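Local coordinates for Lysine/ornithine decarboxylase (Selenomonas ruminantium, PDB 5GJO), which decarboxylates L-lysine and L-ornithine with similar efficiency, giving cadaverine and putrescine with the help of pyridoxal 5'-phosphate, at residues Gly46-Met51 / Gly67-Val72. The protein carries 2 engineered substitutions. Residues are numbered along the deposited sequence; the frame is centred on the assembly and turned at random.
Sequences GVFYAM and GSHFDV. With PLP (pyridoxal-5'-phosphate), chain H.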
loop_
_atom_site.group_PDB
_atom_site.type_symbol
_atom_site.label_atom_id
_atom_site.label_comp_id
_atom_site.label_asym_id
_atom_site.label_seq_id
_atom_site.Cartn_x
_atom_site.Cartn_y
_atom_site.Cartn_z
ATOM N N GLY A 46 17.321 14.406 22.908
ATOM C CA GLY A 46 18.049 14.311 21.673
ATOM C C GLY A 46 17.256 13.539 20.617
ATOM O O GLY A 46 16.546 12.631 20.938
ATOM N N VAL A 47 17.332 13.987 19.368
ATOM C CA VAL A 47 16.471 13.443 18.299
ATOM C C VAL A 47 17.074 12.264 17.527
ATOM O O VAL A 47 18.176 12.341 16.932
ATOM C CB VAL A 47 16.130 14.560 17.318
ATOM C CG1 VAL A 47 15.250 14.045 16.190
ATOM C CG2 VAL A 47 15.438 15.686 18.019
ATOM N N PHE A 48 16.370 11.146 17.501
ATOM C CA PHE A 48 16.549 10.049 16.567
ATOM C C PHE A 48 15.355 10.083 15.591
ATOM O O PHE A 48 14.252 9.614 15.910
ATOM C CB PHE A 48 16.511 8.656 17.242
ATOM C CG PHE A 48 17.761 8.298 18.007
ATOM C CD1 PHE A 48 17.993 8.808 19.245
ATOM C CD2 PHE A 48 18.711 7.495 17.455
ATOM C CE1 PHE A 48 19.161 8.473 19.963
ATOM C CE2 PHE A 48 19.896 7.138 18.126
ATOM C CZ PHE A 48 20.123 7.634 19.403
ATOM N N TYR A 49 15.546 10.649 14.426
ATOM C CA TYR A 49 14.439 10.813 13.468
ATOM C C TYR A 49 13.964 9.484 12.978
ATOM O O TYR A 49 14.742 8.660 12.471
ATOM C CB TYR A 49 14.861 11.679 12.273
ATOM C CG TYR A 49 13.831 11.703 11.131
ATOM C CD1 TYR A 49 12.513 12.086 11.384
ATOM C CD2 TYR A 49 14.138 11.266 9.891
ATOM C CE1 TYR A 49 11.543 12.018 10.389
ATOM C CE2 TYR A 49 13.203 11.279 8.841
ATOM C CZ TYR A 49 11.906 11.678 9.091
ATOM O OH TYR A 49 10.873 11.604 8.170
ATOM N N ALA A 50 12.673 9.256 13.137
ATOM C CA ALA A 50 11.999 8.027 12.704
ATOM C C ALA A 50 11.679 8.104 11.218
ATOM O O ALA A 50 10.663 8.532 10.767
ATOM C CB ALA A 50 10.768 7.637 13.601
ATOM N N MET A 51 12.686 7.738 10.427
ATOM C CA MET A 51 12.641 7.868 8.990
ATOM C C MET A 51 11.593 7.064 8.300
ATOM O O MET A 51 11.258 7.400 7.172
ATOM C CB MET A 51 14.057 7.589 8.362
ATOM C CG MET A 51 14.533 6.198 8.655
ATOM S SD MET A 51 16.170 5.938 7.877
ATOM C CE MET A 51 15.722 5.829 6.191
ATOM N N GLY A 67 22.835 17.497 12.869
ATOM C CA GLY A 67 23.214 16.749 14.039
ATOM C C GLY A 67 22.192 15.701 14.480
ATOM O O GLY A 67 22.347 15.119 15.561
ATOM N N SER A 68 21.169 15.411 13.681
ATOM C CA SER A 68 20.139 14.445 14.117
ATOM C C SER A 68 20.730 13.086 14.124
ATOM O O SER A 68 21.549 12.753 13.258
ATOM C CB SER A 68 18.963 14.482 13.121
ATOM O OG SER A 68 17.864 13.646 13.549
ATOM N N HIS A 69 20.232 12.220 15.022
ATOM C CA HIS A 69 20.409 10.807 14.856
ATOM C C HIS A 69 19.192 10.199 14.120
ATOM O O HIS A 69 18.284 10.943 13.654
ATOM C CB HIS A 69 20.547 10.112 16.238
ATOM C CG HIS A 69 21.783 10.473 17.013
ATOM N ND1 HIS A 69 22.145 11.772 17.309
ATOM C CD2 HIS A 69 22.767 9.688 17.528
ATOM C CE1 HIS A 69 23.282 11.784 17.988
ATOM N NE2 HIS A 69 23.676 10.525 18.142
ATOM N N PHE A 70 19.206 8.860 13.978
ATOM C CA PHE A 70 18.149 8.184 13.222
ATOM C C PHE A 70 17.644 6.906 13.863
ATOM O O PHE A 70 18.427 6.147 14.365
ATOM C CB PHE A 70 18.601 7.837 11.812
ATOM C CG PHE A 70 18.989 9.040 11.004
ATOM C CD1 PHE A 70 18.009 9.754 10.313
ATOM C CD2 PHE A 70 20.311 9.539 11.040
ATOM C CE1 PHE A 70 18.356 10.930 9.646
ATOM C CE2 PHE A 70 20.658 10.690 10.376
ATOM C CZ PHE A 70 19.669 11.415 9.690
ATOM N N ASP A 71 16.340 6.702 13.795
ATOM C CA ASP A 71 15.684 5.474 14.222
ATOM C C ASP A 71 15.367 4.720 12.939
ATOM O O ASP A 71 14.675 5.235 12.029
ATOM C CB ASP A 71 14.395 5.820 14.960
ATOM C CG ASP A 71 13.348 4.707 14.878
ATOM O OD1 ASP A 71 13.706 3.521 14.786
ATOM O OD2 ASP A 71 12.150 4.995 14.875
ATOM N N VAL A 72 15.875 3.493 12.826
ATOM C CA VAL A 72 15.747 2.647 11.651
ATOM C C VAL A 72 14.935 1.394 12.021
ATOM O O VAL A 72 15.109 0.876 13.133
ATOM C CB VAL A 72 17.089 2.165 11.079
ATOM C CG1 VAL A 72 17.858 3.381 10.531
ATOM C CG2 VAL A 72 17.983 1.504 12.119
HETATM N N1 PLP H . 9.871 5.366 16.730
HETATM C C2 PLP H . 9.287 4.143 16.736
HETATM C C2A PLP H . 9.988 2.980 17.386
HETATM C C3 PLP H . 7.958 3.948 16.103
HETATM O O3 PLP H . 7.351 2.730 16.097
HETATM C C4 PLP H . 7.318 5.128 15.481
HETATM C C4A PLP H . 5.994 5.033 14.826
HETATM O O4A PLP H . 5.599 3.960 14.402
HETATM C C5 PLP H . 8.062 6.410 15.541
HETATM C C6 PLP H . 9.305 6.449 16.169
HETATM C C5A PLP H . 7.476 7.661 14.929
HETATM O O4P PLP H . 6.156 7.861 15.427
HETATM P P PLP H . 5.370 9.234 15.131
HETATM O O1P PLP H . 6.214 10.289 15.805
HETATM O O2P PLP H . 4.015 9.022 15.763
HETATM O O3P PLP H . 5.348 9.323 13.623
#
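F48 and D71, with H69, bury the most surface where strand 45-50 pairs with strand 69-72, parallel neighbours in the PLP-binding TIM-type barrel joined through helix 57-65 as a beta-alpha-beta unit. Three backbone bonds set the register: H69 N to V47 O (2.8 Å), Y49 N to H69 O (2.9 Å) and D71 N to Y49 O. H69 O is gripped twice, since S68 OG also donates to it, in the carbonyl plane and on a lone pair, whereas Y49 N comes from above that plane. F48, H69, A50 and D71 share one face of the sheet, and A50 and D71, at its C-terminal end, meet PLP. On this face the F48 ring takes H69 CB over one face, a CH-pi contact 3.6 Å from CB to the ring centroid, while the imidazole is inclined at 52° to it. At the rim of the F48 ring, CD2 lies 3.4 Å from F70 O. With CG beside its own backbone N (chi1 -76°), the phenyl ring reaches back over H69; W254 and I92 also touch it. With an alanine in place of the phenyl ring, H69 CB would probably lose the face it rests on and the imidazole would be freer to turn. On the other face, Y49 CD2 and F70 CD1 meet at 4.2 Å, and Y49 OH is hydrogen-bonded to N54 O. Nearer the cofactor, D71 turns CG anti to its N (chi1 153°), bringing the carboxylate alongside the A50 methyl, with OD2 toward the pyridine nitrogen. D71 OD2 forms a salt bridge with K52 NZ and touches A50 CB; D71 OD2 lies 3.0 Å from PLP N1.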